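Long-range contact in polyketide Synthase III (Ectocarpus siliculosus, PDB 4B0N), which probably acts as a type III polyketide synthase, an acyltransferase of the chalcone/stilbene synthase family linked to phlorotannin monomer biosynthesis: residues Q387-S399 and G403-I414. Residues are numbered along the deposited sequence; the frame is centred on the assembly and turned at random.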
loop_
_atom_site.group_PDB
_atom_site.type_symbol
_atom_site.label_atom_id
_atom_site.label_comp_id
_atom_site.label_asym_id
_atom_site.label_seq_id
_atom_site.Cartn_x
_atom_site.Cartn_y
_atom_site.Cartn_z
ATOM N N GLN A 387 -35.345 18.302 5.738
ATOM C CA GLN A 387 -36.479 18.773 6.537
ATOM C C GLN A 387 -36.133 20.046 7.319
ATOM O O GLN A 387 -36.791 20.380 8.310
ATOM C CB GLN A 387 -36.975 17.663 7.477
ATOM C CG GLN A 387 -37.226 16.331 6.778
ATOM C CD GLN A 387 -38.067 15.359 7.586
ATOM O OE1 GLN A 387 -38.110 15.412 8.817
ATOM N NE2 GLN A 387 -38.739 14.452 6.887
ATOM N N GLY A 388 -35.092 20.745 6.864
ATOM C CA GLY A 388 -34.689 22.034 7.431
ATOM C C GLY A 388 -33.990 22.002 8.781
ATOM O O GLY A 388 -33.654 23.051 9.324
ATOM N N LYS A 389 -33.771 20.807 9.324
ATOM C CA LYS A 389 -33.118 20.641 10.628
ATOM C C LYS A 389 -31.598 20.812 10.505
ATOM O O LYS A 389 -31.037 20.541 9.438
ATOM C CB LYS A 389 -33.486 19.282 11.233
ATOM C CG LYS A 389 -34.953 19.179 11.620
ATOM C CD LYS A 389 -35.486 17.760 11.516
ATOM C CE LYS A 389 -37.003 17.747 11.636
ATOM N NZ LYS A 389 -37.584 16.397 11.396
ATOM N N PRO A 390 -30.927 21.268 11.591
ATOM C CA PRO A 390 -29.499 21.628 11.513
ATOM C C PRO A 390 -28.558 20.460 11.197
ATOM O O PRO A 390 -27.556 20.652 10.503
ATOM C CB PRO A 390 -29.199 22.207 12.904
ATOM C CG PRO A 390 -30.241 21.624 13.795
ATOM C CD PRO A 390 -31.471 21.489 12.946
ATOM N N GLY A 391 -28.884 19.269 11.694
ATOM C CA GLY A 391 -28.062 18.079 11.472
ATOM C C GLY A 391 -26.906 17.971 12.450
ATOM O O GLY A 391 -26.754 18.812 13.344
ATOM N N TYR A 392 -26.098 16.925 12.281
ATOM C CA TYR A 392 -24.903 16.711 13.092
ATOM C C TYR A 392 -23.861 17.788 12.804
ATOM O O TYR A 392 -23.555 18.064 11.644
ATOM C CB TYR A 392 -24.303 15.330 12.815
ATOM C CG TYR A 392 -25.175 14.157 13.208
ATOM C CD1 TYR A 392 -25.368 13.818 14.547
ATOM C CD2 TYR A 392 -25.788 13.368 12.238
ATOM C CE1 TYR A 392 -26.159 12.739 14.907
ATOM C CE2 TYR A 392 -26.581 12.285 12.589
ATOM C CZ TYR A 392 -26.763 11.974 13.923
ATOM O OH TYR A 392 -27.551 10.901 14.271
ATOM N N GLN A 393 -23.325 18.389 13.863
ATOM C CA GLN A 393 -22.359 19.485 13.740
ATOM C C GLN A 393 -20.905 19.015 13.791
ATOM O O GLN A 393 -20.052 19.555 13.083
ATOM C CB GLN A 393 -22.597 20.543 14.824
ATOM C CG GLN A 393 -23.897 21.325 14.679
ATOM C CD GLN A 393 -23.839 22.404 13.608
ATOM O OE1 GLN A 393 -22.805 23.046 13.403
ATOM N NE2 GLN A 393 -24.961 22.617 12.928
ATOM N N THR A 394 -20.629 18.020 14.633
ATOM C CA THR A 394 -19.265 17.536 14.859
ATOM C C THR A 394 -19.256 16.047 15.195
ATOM O O THR A 394 -19.942 15.613 16.120
ATOM C CB THR A 394 -18.578 18.305 16.008
ATOM O OG1 THR A 394 -18.649 19.714 15.759
ATOM C CG2 THR A 394 -17.120 17.893 16.145
ATOM N N GLY A 395 -18.467 15.275 14.447
ATOM C CA GLY A 395 -18.309 13.844 14.707
ATOM C C GLY A 395 -16.900 13.312 14.524
ATOM O O GLY A 395 -16.086 13.916 13.818
ATOM N N MET A 396 -16.615 12.177 15.164
ATOM C CA MET A 396 -15.313 11.516 15.032
ATOM C C MET A 396 -15.404 10.035 14.670
ATOM O O MET A 396 -16.060 9.251 15.356
ATOM C CB MET A 396 -14.476 11.679 16.300
ATOM C CG MET A 396 -13.038 11.214 16.128
ATOM S SD MET A 396 -12.219 10.825 17.681
ATOM C CE MET A 396 -12.128 12.448 18.442
ATOM N N ALA A 397 -14.721 9.665 13.590
ATOM C CA ALA A 397 -14.614 8.274 13.175
ATOM C C ALA A 397 -13.193 7.787 13.420
ATOM O O ALA A 397 -12.233 8.419 12.977
ATOM C CB ALA A 397 -14.982 8.125 11.706
ATOM N N PHE A 398 -13.062 6.677 14.143
ATOM C CA PHE A 398 -11.753 6.082 14.385
ATOM C C PHE A 398 -11.737 4.563 14.219
ATOM O O PHE A 398 -12.785 3.922 14.138
ATOM C CB PHE A 398 -11.176 6.510 15.747
ATOM C CG PHE A 398 -11.989 6.063 16.934
ATOM C CD1 PHE A 398 -11.825 4.790 17.473
ATOM C CD2 PHE A 398 -12.899 6.925 17.534
ATOM C CE1 PHE A 398 -12.570 4.379 18.567
ATOM C CE2 PHE A 398 -13.643 6.520 18.632
ATOM C CZ PHE A 398 -13.478 5.248 19.150
ATOM N N SER A 399 -10.529 4.010 14.157
ATOM C CA SER A 399 -10.303 2.575 14.047
ATOM C C SER A 399 -8.908 2.248 14.578
ATOM O O SER A 399 -8.181 3.146 15.018
ATOM C CB SER A 399 -10.455 2.119 12.594
ATOM O OG SER A 399 -10.309 0.714 12.485
ATOM N N GLY A 403 -0.019 -2.271 15.678
ATOM C CA GLY A 403 0.861 -1.342 16.377
ATOM C C GLY A 403 0.929 -1.585 17.876
ATOM O O GLY A 403 2.006 -1.889 18.394
ATOM N N VAL A 404 -0.190 -1.441 18.592
ATOM C CA VAL A 404 -1.474 -1.011 18.032
ATOM C C VAL A 404 -1.548 0.507 17.921
ATOM O O VAL A 404 -1.255 1.234 18.873
ATOM C CB VAL A 404 -2.676 -1.553 18.848
ATOM C CG1 VAL A 404 -3.984 -0.900 18.414
ATOM C CG2 VAL A 404 -2.782 -3.063 18.705
ATOM N N GLY A 405 -1.925 0.974 16.737
ATOM C CA GLY A 405 -2.140 2.391 16.510
ATOM C C GLY A 405 -3.615 2.734 16.472
ATOM O O GLY A 405 -4.451 1.894 16.133
ATOM N N ALA A 406 -3.931 3.972 16.838
ATOM C CA ALA A 406 -5.280 4.499 16.696
ATOM C C ALA A 406 -5.315 5.468 15.516
ATOM O O ALA A 406 -4.465 6.349 15.396
ATOM C CB ALA A 406 -5.722 5.181 17.977
ATOM N N GLU A 407 -6.299 5.280 14.641
ATOM C CA GLU A 407 -6.426 6.064 13.419
ATOM C C GLU A 407 -7.808 6.690 13.336
ATOM O O GLU A 407 -8.814 5.978 13.325
ATOM C CB GLU A 407 -6.190 5.173 12.197
ATOM C CG GLU A 407 -4.839 5.356 11.519
ATOM C CD GLU A 407 -3.670 4.854 12.348
ATOM O OE1 GLU A 407 -3.795 3.780 12.978
ATOM O OE2 GLU A 407 -2.618 5.530 12.349
ATOM N N GLY A 408 -7.860 8.018 13.263
ATOM C CA GLY A 408 -9.139 8.721 13.268
ATOM C C GLY A 408 -9.237 9.935 12.370
ATOM O O GLY A 408 -8.225 10.457 11.899
ATOM N N ILE A 409 -10.472 10.375 12.133
ATOM C CA ILE A 409 -10.764 11.580 11.347
ATOM C C ILE A 409 -11.839 12.424 12.036
ATOM O O ILE A 409 -12.677 11.895 12.777
ATOM C CB ILE A 409 -11.207 11.253 9.899
ATOM C CG1 ILE A 409 -12.317 10.191 9.892
ATOM C CG2 ILE A 409 -10.011 10.822 9.055
ATOM C CD1 ILE A 409 -13.189 10.200 8.654
ATOM N N LEU A 410 -11.804 13.731 11.792
ATOM C CA LEU A 410 -12.753 14.661 12.403
ATOM C C LEU A 410 -13.613 15.346 11.352
ATOM O O LEU A 410 -13.099 15.975 10.425
ATOM C CB LEU A 410 -12.025 15.703 13.266
ATOM C CG LEU A 410 -12.816 16.823 13.956
ATOM C CD1 LEU A 410 -13.895 16.284 14.883
ATOM C CD2 LEU A 410 -11.874 17.738 14.722
ATOM N N LEU A 411 -14.925 15.209 11.513
ATOM C CA LEU A 411 -15.891 15.831 10.612
ATOM C C LEU A 411 -16.613 16.972 11.308
ATOM O O LEU A 411 -17.282 16.765 12.323
ATOM C CB LEU A 411 -16.904 14.807 10.092
ATOM C CG LEU A 411 -16.400 13.714 9.150
ATOM C CD1 LEU A 411 -15.920 12.507 9.942
ATOM C CD2 LEU A 411 -17.506 13.312 8.185
ATOM N N ARG A 412 -16.454 18.176 10.765
ATOM C CA ARG A 412 -17.174 19.348 11.250
ATOM C C ARG A 412 -17.901 20.031 10.102
ATOM O O ARG A 412 -17.499 19.915 8.940
ATOM C CB ARG A 412 -16.238 20.332 11.956
ATOM C CG ARG A 412 -15.618 19.803 13.240
ATOM C CD ARG A 412 -14.788 20.872 13.928
ATOM N NE ARG A 412 -15.612 21.782 14.720
ATOM C CZ ARG A 412 -15.194 22.946 15.214
ATOM N NH1 ARG A 412 -13.953 23.370 14.996
ATOM N NH2 ARG A 412 -16.022 23.696 15.925
ATOM N N GLN A 413 -18.971 20.743 10.445
ATOM C CA GLN A 413 -19.849 21.371 9.465
ATOM C C GLN A 413 -19.316 22.721 8.974
ATOM O O GLN A 413 -18.765 23.509 9.752
ATOM C CB GLN A 413 -21.252 21.531 10.056
ATOM C CG GLN A 413 -22.347 21.780 9.032
ATOM C CD GLN A 413 -23.730 21.430 9.548
ATOM O OE1 GLN A 413 -24.658 22.234 9.464
ATOM N NE2 GLN A 413 -23.878 20.224 10.081
ATOM N N ILE A 414 -19.474 22.968 7.674
ATOM C CA ILE A 414 -19.191 24.278 7.086
ATOM C C ILE A 414 -20.511 24.942 6.690
ATOM O O ILE A 414 -20.603 26.168 6.585
ATOM C CB ILE A 414 -18.270 24.187 5.848
ATOM C CG1 ILE A 414 -17.220 23.081 6.014
ATOM C CG2 ILE A 414 -17.624 25.544 5.563
ATOM C CD1 ILE A 414 -16.487 22.747 4.732
#
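Gln413 reaches across to the chain that leads into strand 394-401, its CG anti to the backbone N (chi1 -163°) and its chain extended beyond. This brings NE2 to 2.7 Å from Tyr392 O, which also takes a weak hydrogen bond from His381 NE2 of helix 369-385, while the Gln393 side chain, bent at chi2, crosses that of Gln413 with the two amide planes 38° apart. The backbone N of Gln413 donates to Gln393 O, the first of seven backbone hydrogen bonds in this antiparallel hairpin. Further along, Gly395 and Leu411 bond to each other in both directions, as do Ala397 with Ile409 and Ser399 with Glu407.

On one face Thr394 and Arg412 run alongside each other, Thr394 OG1 near the plane of the guanidinium at its edge. The Thr394 methyl CG2 also meets Leu410 CD1 at 3.8 Å. Farther on, Gly408, with no side chain, faces Phe398 CB across a non-hydrogen-bonded pair, and the ring leads away toward Val330. On the other face Ile409 CG1 (chi1 50°) packs on Ala397 CB at 3.8 Å, and Ser399 OG bonds to Cys194 O.

An alanine in place of Gln413 would probably leave Tyr392 O with the weak His381 bond but no close amide, and the Gln393 amide freer to turn. Backbone bonds thus dominate these two central strands of the four-stranded mixed sheet, whose inner end brings the Ser399 side chain about 7 Å from the bound arachidonic acid.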